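Local structure of GH18 chiitnase (Pseudoalteromonas aurantia, 6K7Z) at residues Ile181-Val186 with Lys218-Phe223; Asp113-Asp118 with Ser153-Pro158. The protein probably hydrolyses internal glycosidic bonds of chitin, as an endo-acting chitinase of glycoside hydrolase family 18. All coordinates share one frame; numbering follows the deposited sequence.

Contact 1 of 2, residues Ile181-Val186 with Lys218-Phe223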
ATOM      1  N   ILE A 181     -10.882   1.714  -6.879  1.00 15.83           N
ATOM      2  CA  ILE A 181      -9.814   1.371  -5.944  1.00 13.62           C
ATOM      3  C   ILE A 181     -10.435   0.639  -4.768  1.00 14.07           C
ATOM      4  O   ILE A 181     -11.456   1.083  -4.220  1.00 14.01           O
ATOM      5  CB  ILE A 181      -9.079   2.641  -5.475  1.00 15.43           C
ATOM      6  CG1 ILE A 181      -8.362   3.306  -6.651  1.00 14.05           C
ATOM      7  CG2 ILE A 181      -8.137   2.338  -4.293  1.00 11.66           C
ATOM      8  CD1 ILE A 181      -7.771   4.667  -6.319  1.00 12.83           C
ATOM      9  N   ASP A 182      -9.818  -0.464  -4.353  1.00 13.55           N
ATOM     10  CA  ASP A 182     -10.389  -1.205  -3.235  1.00 14.22           C
ATOM     11  C   ASP A 182     -10.128  -0.518  -1.901  1.00 14.13           C
ATOM     12  O   ASP A 182     -11.037  -0.419  -1.070  1.00 15.18           O
ATOM     13  CB  ASP A 182      -9.862  -2.636  -3.233  1.00 16.80           C
ATOM     14  CG  ASP A 182     -10.390  -3.435  -4.413  1.00 17.95           C
ATOM     15  OD1 ASP A 182     -11.529  -3.930  -4.334  1.00 21.09           O
ATOM     16  OD2 ASP A 182      -9.675  -3.550  -5.410  1.00 15.68           O
ATOM     17  N   TRP A 183      -8.910  -0.027  -1.672  1.00 14.01           N
ATOM     18  CA  TRP A 183      -8.641   0.729  -0.452  1.00 12.31           C
ATOM     19  C   TRP A 183      -7.316   1.466  -0.591  1.00 13.06           C
ATOM     20  O   TRP A 183      -6.533   1.223  -1.511  1.00 12.56           O
ATOM     21  CB  TRP A 183      -8.617  -0.166   0.789  1.00 12.56           C
ATOM     22  CG  TRP A 183      -7.613  -1.271   0.738  1.00 14.40           C
ATOM     23  CD1 TRP A 183      -6.271  -1.179   1.008  1.00 13.59           C
ATOM     24  CD2 TRP A 183      -7.866  -2.642   0.425  1.00 14.92           C
ATOM     25  NE1 TRP A 183      -5.681  -2.407   0.863  1.00 13.08           N
ATOM     26  CE2 TRP A 183      -6.635  -3.323   0.502  1.00 14.81           C
ATOM     27  CE3 TRP A 183      -9.014  -3.365   0.084  1.00 16.92           C
ATOM     28  CZ2 TRP A 183      -6.523  -4.687   0.256  1.00 15.50           C
ATOM     29  CZ3 TRP A 183      -8.897  -4.721  -0.162  1.00 17.70           C
ATOM     30  CH2 TRP A 183      -7.664  -5.366  -0.085  1.00 15.37           C
ATOM     31  N   LEU A 184      -7.085   2.372   0.351  1.00 10.73           N
ATOM     32  CA  LEU A 184      -5.858   3.151   0.451  1.00 10.90           C
ATOM     33  C   LEU A 184      -5.111   2.718   1.701  1.00 10.98           C
ATOM     34  O   LEU A 184      -5.689   2.716   2.791  1.00 12.02           O
ATOM     35  CB  LEU A 184      -6.163   4.644   0.555  1.00  9.64           C
ATOM     36  CG  LEU A 184      -6.995   5.299  -0.541  1.00  9.51           C
ATOM     37  CD1 LEU A 184      -7.193   6.787  -0.212  1.00 11.83           C
ATOM     38  CD2 LEU A 184      -6.316   5.109  -1.908  1.00 11.02           C
ATOM     39  N   ASN A 185      -3.836   2.369   1.545  1.00  8.95           N
ATOM     40  CA  ASN A 185      -2.966   2.089   2.694  1.00  9.26           C
ATOM     41  C   ASN A 185      -2.289   3.402   3.069  1.00  9.59           C
ATOM     42  O   ASN A 185      -1.221   3.727   2.551  1.00  9.91           O
ATOM     43  CB  ASN A 185      -1.932   1.023   2.348  1.00  9.39           C
ATOM     44  CG  ASN A 185      -2.558  -0.328   2.011  1.00  9.14           C
ATOM     45  OD1 ASN A 185      -3.411  -0.834   2.740  1.00 10.41           O
ATOM     46  ND2 ASN A 185      -2.120  -0.920   0.899  1.00  9.73           N
ATOM     47  N   VAL A 186      -2.919   4.182   3.955  1.00  7.89           N
ATOM     48  CA  VAL A 186      -2.386   5.501   4.298  1.00 10.46           C
ATOM     49  C   VAL A 186      -1.178   5.337   5.219  1.00 14.58           C
ATOM     50  O   VAL A 186      -1.267   4.704   6.276  1.00 11.38           O
ATOM     51  CB  VAL A 186      -3.456   6.386   4.957  1.00 11.89           C
ATOM     52  CG1 VAL A 186      -2.886   7.776   5.219  1.00  9.40           C
ATOM     53  CG2 VAL A 186      -4.719   6.459   4.085  1.00 10.62           C
ATOM     54  N   LYS A 218     -12.656   1.843   2.810  1.00 15.71           N
ATOM     55  CA  LYS A 218     -11.632   2.063   1.799  1.00 14.75           C
ATOM     56  C   LYS A 218     -10.405   2.802   2.319  1.00 13.95           C
ATOM     57  O   LYS A 218      -9.518   3.130   1.527  1.00 14.08           O
ATOM     58  CB  LYS A 218     -12.233   2.819   0.610  1.00 14.42           C
ATOM     59  CG  LYS A 218     -13.167   1.930  -0.221  1.00 18.72           C
ATOM     60  CD  LYS A 218     -13.182   2.302  -1.690  1.00 15.99           C
ATOM     61  CE  LYS A 218     -14.043   1.330  -2.473  1.00 20.73           C
ATOM     62  NZ  LYS A 218     -14.166   1.737  -3.913  1.00 17.68           N
ATOM     63  N   VAL A 219     -10.314   3.069   3.617  1.00 14.15           N
ATOM     64  CA  VAL A 219      -9.163   3.778   4.166  1.00 12.45           C
ATOM     65  C   VAL A 219      -8.575   2.932   5.287  1.00 13.14           C
ATOM     66  O   VAL A 219      -9.255   2.652   6.284  1.00 12.21           O
ATOM     67  CB  VAL A 219      -9.529   5.183   4.662  1.00 11.92           C
ATOM     68  CG1 VAL A 219      -8.257   5.934   5.070  1.00 13.30           C
ATOM     69  CG2 VAL A 219     -10.303   5.960   3.572  1.00 13.25           C
ATOM     70  N   ILE A 220      -7.320   2.522   5.112  1.00  9.89           N
ATOM     71  CA  ILE A 220      -6.586   1.696   6.073  1.00 11.48           C
ATOM     72  C   ILE A 220      -5.508   2.566   6.703  1.00 12.18           C
ATOM     73  O   ILE A 220      -4.762   3.248   5.990  1.00 12.71           O
ATOM     74  CB  ILE A 220      -5.945   0.469   5.393  1.00 11.13           C
ATOM     75  CG1 ILE A 220      -6.940  -0.251   4.482  1.00 14.39           C
ATOM     76  CG2 ILE A 220      -5.337  -0.473   6.417  1.00 11.49           C
ATOM     77  CD1 ILE A 220      -8.107  -0.870   5.198  1.00 16.74           C
ATOM     78  N   ALA A 221      -5.396   2.521   8.028  1.00 12.25           N
ATOM     79  CA  ALA A 221      -4.405   3.328   8.733  1.00 11.88           C
ATOM     80  C   ALA A 221      -3.120   2.527   8.906  1.00 11.02           C
ATOM     81  O   ALA A 221      -3.135   1.449   9.506  1.00 12.03           O
ATOM     82  CB  ALA A 221      -4.946   3.781  10.086  1.00 15.85           C
ATOM     83  N   GLY A 222      -2.011   3.046   8.386  1.00 11.63           N
ATOM     84  CA  GLY A 222      -0.745   2.312   8.333  1.00 10.80           C
ATOM     85  C   GLY A 222       0.274   2.857   9.322  1.00 12.87           C
ATOM     86  O   GLY A 222       0.387   4.079   9.505  1.00 10.01           O
ATOM     87  N   PHE A 223       1.036   1.948   9.937  1.00 11.84           N
ATOM     88  CA  PHE A 223       1.970   2.301  11.008  1.00 11.80           C
ATOM     89  C   PHE A 223       3.236   1.464  10.915  1.00 12.73           C
ATOM     90  O   PHE A 223       3.204   0.345  10.392  1.00 10.46           O
ATOM     91  CB  PHE A 223       1.332   2.086  12.390  1.00 12.61           C
ATOM     92  CG  PHE A 223       0.143   2.949  12.627  1.00 12.46           C
ATOM     93  CD1 PHE A 223       0.305   4.263  13.035  1.00 13.20           C
ATOM     94  CD2 PHE A 223      -1.138   2.473  12.396  1.00 12.05           C
ATOM     95  CE1 PHE A 223      -0.793   5.074  13.224  1.00 16.28           C
ATOM     96  CE2 PHE A 223      -2.243   3.290  12.588  1.00 14.29           C
ATOM     97  CZ  PHE A 223      -2.070   4.584  13.004  1.00 15.63           C
TER

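Contact 2 of 2, residues Asp113-Asp118 with Ser153-Pro158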
ATOM      1  N   ASP A 113      -0.756  -3.522  -5.361  1.00 10.05           N
ATOM      2  CA  ASP A 113      -0.703  -2.354  -4.501  1.00 10.08           C
ATOM      3  C   ASP A 113       0.179  -1.321  -5.188  1.00 10.85           C
ATOM      4  O   ASP A 113       1.308  -1.627  -5.567  1.00 11.23           O
ATOM      5  CB  ASP A 113      -0.129  -2.729  -3.134  1.00  8.83           C
ATOM      6  CG  ASP A 113       0.025  -1.541  -2.205  1.00 10.61           C
ATOM      7  OD1 ASP A 113      -0.997  -0.946  -1.790  1.00 10.99           O
ATOM      8  OD2 ASP A 113       1.184  -1.218  -1.851  1.00 11.33           O
ATOM      9  N   ILE A 114      -0.341  -0.114  -5.376  1.00  9.93           N
ATOM     10  CA  ILE A 114       0.383   0.938  -6.074  1.00  9.97           C
ATOM     11  C   ILE A 114       0.987   1.817  -4.992  1.00 10.02           C
ATOM     12  O   ILE A 114       0.313   2.679  -4.426  1.00 10.39           O
ATOM     13  CB  ILE A 114      -0.518   1.723  -7.029  1.00 10.60           C
ATOM     14  CG1 ILE A 114      -0.978   0.795  -8.160  1.00 11.67           C
ATOM     15  CG2 ILE A 114       0.208   2.946  -7.574  1.00 10.56           C
ATOM     16  CD1 ILE A 114      -2.135   1.344  -8.943  1.00 15.87           C
ATOM     17  N   ASP A 115       2.257   1.570  -4.677  1.00 10.65           N
ATOM     18  CA  ASP A 115       2.939   2.309  -3.619  1.00 11.02           C
ATOM     19  C   ASP A 115       3.688   3.472  -4.261  1.00 11.73           C
ATOM     20  O   ASP A 115       4.902   3.442  -4.467  1.00 12.10           O
ATOM     21  CB  ASP A 115       3.862   1.382  -2.841  1.00  9.20           C
ATOM     22  CG  ASP A 115       4.496   2.053  -1.628  1.00 11.55           C
ATOM     23  OD1 ASP A 115       4.248   3.255  -1.391  1.00 13.69           O
ATOM     24  OD2 ASP A 115       5.245   1.372  -0.894  1.00 12.68           O
ATOM     25  N   TYR A 116       2.932   4.520  -4.567  1.00 10.56           N
ATOM     26  CA  TYR A 116       3.413   5.671  -5.324  1.00 12.51           C
ATOM     27  C   TYR A 116       3.799   6.793  -4.364  1.00 12.10           C
ATOM     28  O   TYR A 116       2.964   7.258  -3.581  1.00 11.98           O
ATOM     29  CB  TYR A 116       2.323   6.131  -6.287  1.00 10.16           C
ATOM     30  CG  TYR A 116       2.636   7.358  -7.100  1.00 11.08           C
ATOM     31  CD1 TYR A 116       3.257   7.249  -8.326  1.00 10.90           C
ATOM     32  CD2 TYR A 116       2.271   8.630  -6.654  1.00 12.15           C
ATOM     33  CE1 TYR A 116       3.525   8.369  -9.095  1.00 13.28           C
ATOM     34  CE2 TYR A 116       2.535   9.764  -7.420  1.00 13.57           C
ATOM     35  CZ  TYR A 116       3.158   9.620  -8.645  1.00 16.00           C
ATOM     36  OH  TYR A 116       3.428  10.724  -9.431  1.00 14.77           O
ATOM     37  N   GLU A 117       5.063   7.243  -4.442  1.00 11.74           N
ATOM     38  CA  GLU A 117       5.595   8.225  -3.496  1.00 12.79           C
ATOM     39  C   GLU A 117       6.222   9.439  -4.191  1.00 13.22           C
ATOM     40  O   GLU A 117       6.986  10.182  -3.566  1.00 12.57           O
ATOM     41  CB  GLU A 117       6.613   7.551  -2.566  1.00 11.73           C
ATOM     42  CG  GLU A 117       6.164   6.161  -2.057  1.00 14.23           C
ATOM     43  CD  GLU A 117       6.855   5.728  -0.755  1.00 17.33           C
ATOM     44  OE1 GLU A 117       7.859   6.357  -0.383  1.00 20.74           O
ATOM     45  OE2 GLU A 117       6.385   4.769  -0.100  1.00 18.13           O
ATOM     46  N   ASP A 118       5.915   9.673  -5.470  1.00 14.86           N
ATOM     47  CA  ASP A 118       6.558  10.754  -6.229  1.00 13.02           C
ATOM     48  C   ASP A 118       5.801  12.057  -5.980  1.00 15.77           C
ATOM     49  O   ASP A 118       5.021  12.547  -6.803  1.00 14.96           O
ATOM     50  CB  ASP A 118       6.628  10.408  -7.712  1.00 15.27           C
ATOM     51  CG  ASP A 118       7.436  11.425  -8.509  1.00 19.19           C
ATOM     52  OD1 ASP A 118       8.116  12.277  -7.891  1.00 19.63           O
ATOM     53  OD2 ASP A 118       7.383  11.379  -9.744  1.00 15.81           O
ATOM     54  N   SER A 153      -4.989  -1.647  -4.685  1.00 10.79           N
ATOM     55  CA  SER A 153      -4.842  -0.672  -3.617  1.00  8.41           C
ATOM     56  C   SER A 153      -3.783   0.345  -4.012  1.00  9.73           C
ATOM     57  O   SER A 153      -3.019   0.138  -4.962  1.00 11.01           O
ATOM     58  CB  SER A 153      -4.473  -1.361  -2.294  1.00 10.59           C
ATOM     59  OG  SER A 153      -3.256  -2.076  -2.395  1.00 11.10           O
ATOM     60  N   HIS A 154      -3.792   1.482  -3.315  1.00  9.64           N
ATOM     61  CA  HIS A 154      -2.734   2.485  -3.360  1.00  9.46           C
ATOM     62  C   HIS A 154      -2.251   2.717  -1.936  1.00  9.12           C
ATOM     63  O   HIS A 154      -2.947   2.380  -0.981  1.00 10.50           O
ATOM     64  CB  HIS A 154      -3.210   3.828  -3.939  1.00  7.95           C
ATOM     65  CG  HIS A 154      -3.592   3.782  -5.383  1.00  9.45           C
ATOM     66  ND1 HIS A 154      -2.961   4.548  -6.337  1.00 10.54           N
ATOM     67  CD2 HIS A 154      -4.559   3.091  -6.029  1.00 10.37           C
ATOM     68  CE1 HIS A 154      -3.522   4.329  -7.514  1.00 12.99           C
ATOM     69  NE2 HIS A 154      -4.486   3.440  -7.356  1.00 12.39           N
ATOM     70  N   ALA A 155      -1.082   3.345  -1.789  1.00  8.39           N
ATOM     71  CA  ALA A 155      -0.474   3.561  -0.468  1.00  9.38           C
ATOM     72  C   ALA A 155      -0.062   5.018  -0.294  1.00 10.31           C
ATOM     73  O   ALA A 155       1.129   5.331  -0.151  1.00 11.20           O
ATOM     74  CB  ALA A 155       0.718   2.627  -0.251  1.00  9.79           C
ATOM     75  N   PRO A 156      -1.026   5.936  -0.278  1.00  9.93           N
ATOM     76  CA  PRO A 156      -0.689   7.359  -0.205  1.00  8.26           C
ATOM     77  C   PRO A 156      -0.214   7.784   1.173  1.00 10.67           C
ATOM     78  O   PRO A 156      -0.508   7.166   2.201  1.00 10.23           O
ATOM     79  CB  PRO A 156      -2.009   8.047  -0.552  1.00  8.90           C
ATOM     80  CG  PRO A 156      -3.043   7.086  -0.076  1.00  8.06           C
ATOM     81  CD  PRO A 156      -2.484   5.731  -0.372  1.00  8.87           C
ATOM     82  N   GLN A 157       0.512   8.860   1.177  1.00  9.88           N
ATOM     83  CA  GLN A 157       0.885   9.557   2.396  1.00 13.83           C
ATOM     84  C   GLN A 157      -0.137  10.646   2.707  1.00 11.34           C
ATOM     85  O   GLN A 157      -0.859  11.098   1.813  1.00 12.14           O
ATOM     86  CB  GLN A 157       2.282  10.141   2.240  1.00 13.85           C
ATOM     87  CG  GLN A 157       3.322   9.043   2.082  1.00 14.24           C
ATOM     88  CD  GLN A 157       4.621   9.551   1.520  1.00 14.81           C
ATOM     89  OE1 GLN A 157       5.343  10.305   2.176  1.00 17.40           O
ATOM     90  NE2 GLN A 157       4.929   9.144   0.297  1.00 16.41           N
ATOM     91  N   PRO A 158      -0.248  11.057   3.969  1.00 12.91           N
ATOM     92  CA  PRO A 158      -1.347  11.940   4.378  1.00 11.68           C
ATOM     93  C   PRO A 158      -1.430  13.220   3.557  1.00 11.43           C
ATOM     94  O   PRO A 158      -2.543  13.635   3.209  1.00 12.61           O
ATOM     95  CB  PRO A 158      -1.033  12.233   5.854  1.00 14.16           C
ATOM     96  CG  PRO A 158      -0.381  10.970   6.328  1.00 13.56           C
ATOM     97  CD  PRO A 158       0.464  10.502   5.141  1.00 12.98           C
TER
HETATM   98  O   HOH W   1       2.842   7.300  -0.815  1.00 11.25           O
HETATM   99  O   HOH W   2       0.477   5.761  -3.253  1.00 12.36           O
HETATM  100  O   HOH W   3       7.496  10.453  -0.778  1.00 18.18           O

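Contact 1 of 2, residues Ile181-Val186 with Lys218-Phe223
Lys218 sets CG beside its own backbone N (chi1 -72°), bends at chi2 (-149°) and then runs extended, a course that carries its amine back past Asp182 to the carbonyl of Ile181. The two segments belong to a beta-alpha-beta crossover of the TIM barrel, in which strand 183-187, helix 198-209 and strand 219-224 follow one another and the two strands pair in parallel. Lys218 NZ donates to Ile181 O at 2.8 Å, tilted somewhat from the carbonyl plane, and makes a second bond to Gly178 O. On the way, Lys218 CG lies 3.3 Å from Asp182 O. The carboxylate of Asp182 takes another partner, forming a salt bridge with Arg142. An alanine at Lys218 takes away the amine that bridges the carbonyls of Ile181 and Gly178, and the backbone leading into strand 183-187 would probably be held less firmly. Beyond the lysine the parallel pattern takes over, the axes diverging by only 18°. Lys218 O receives Leu184 N at 2.8 Å and also faces the CA-H of Trp183. Leu184 O then accepts Ile220 N at 2.8 Å. Val186 N answers at Ile220 O, and a weak, bent bond from Gly222 N to Val186 O closes the series. The side chains alternate between two faces. Trp183, Asn185 and Ile220 turn into the barrel, where Trp183 and Asn185 also reach strand 3-8. The indole of Trp183 receives Ile220 obliquely, Trp183 CD1 lying 3.7 Å from Ile220 CG1, while Asn185 and Ile220 run side by side. Leu184, Val186 and Val219 occupy the outer face, with Leu184 reaching Pro156, Leu161 and Met214. There the two valines cross, Val186 CG2 resting 3.7 Å from Val219 CG1.

Contact 2 of 2, residues Asp113-Asp118 with Ser153-Pro158
Ile114 lies alongside His154, over one face of its imidazole, and its side chain can be followed across the ring on the outer face of the barrel sheet. Ile114 CB stands 3.8 Å above the ring plane, offset toward the rim. CG2 branches toward His154 ND1, CG1 passes by Ser153 O, and Ile114 CD1 ends 3.5 Å from His154 NE2. This methyl makes a CH-pi contact, 3.9 Å from the ring centroid and 30° off the normal. Tyr170 at ND1 and Thr138 at NE2 fix the ring's rotation, and Leu134, Leu137 and Leu141 of helix 130-144 pack on Ile114. Between the backbones, Ile114 N donates to Ser153 O at 2.7 Å, whereas the return bond from Ala155 N to Ile114 O is weak. On the inner face, Ser153 places OG between its backbone N and carbonyl carbon (chi1 60°), from where it donates to the anti lone pair of Asp113 OD1 at 2.6 Å. OD2 of the same carboxylate is hydrogen-bonded to Tyr7 and Ser75. Past the strands the segments part, and water takes over: one molecule donates to Tyr116 O and Ala155 O and accepts from Gln157 NE2, while another joins that amide to Glu117 O; Gln157 OE1 is hydrogen-bonded to Asn191. Asp113, Asp115 and Glu117 fit the last three acids of the family 18 DxxDxDxE signature, whose glutamate is the catalytic acid in relatives. The chemistry thus divides by face: outside, the carbons of Ile114 rest between the imidazole face and helix 130-144, while inside a set of hydroxyl partners holds the Asp113 carboxylate in a defined orientation.

In the fold
Contact 2 closes before contact 1 opens along the chain, yet the two are next to each other in the barrel, their centres about 9 Å apart. Strands 151-154 and 183-187 pair directly: Asn185 N lies 2.7 Å from His154 O, and Trp183 O lies 3.3 Å from His154 N, both probable hydrogen bonds. Four successive parallel strands therefore form a continuous arc of the barrel wall. Inside it, Asn185 ND2 approaches Asp113 OD1 at 2.9 Å, a weak bond that ties contact 1 to the acidic signature in contact 2. That signature probably marks the active site, as in other family 18 chitinases, and Gln187, just beyond 181-186, hydrogen-bonds to Glu117.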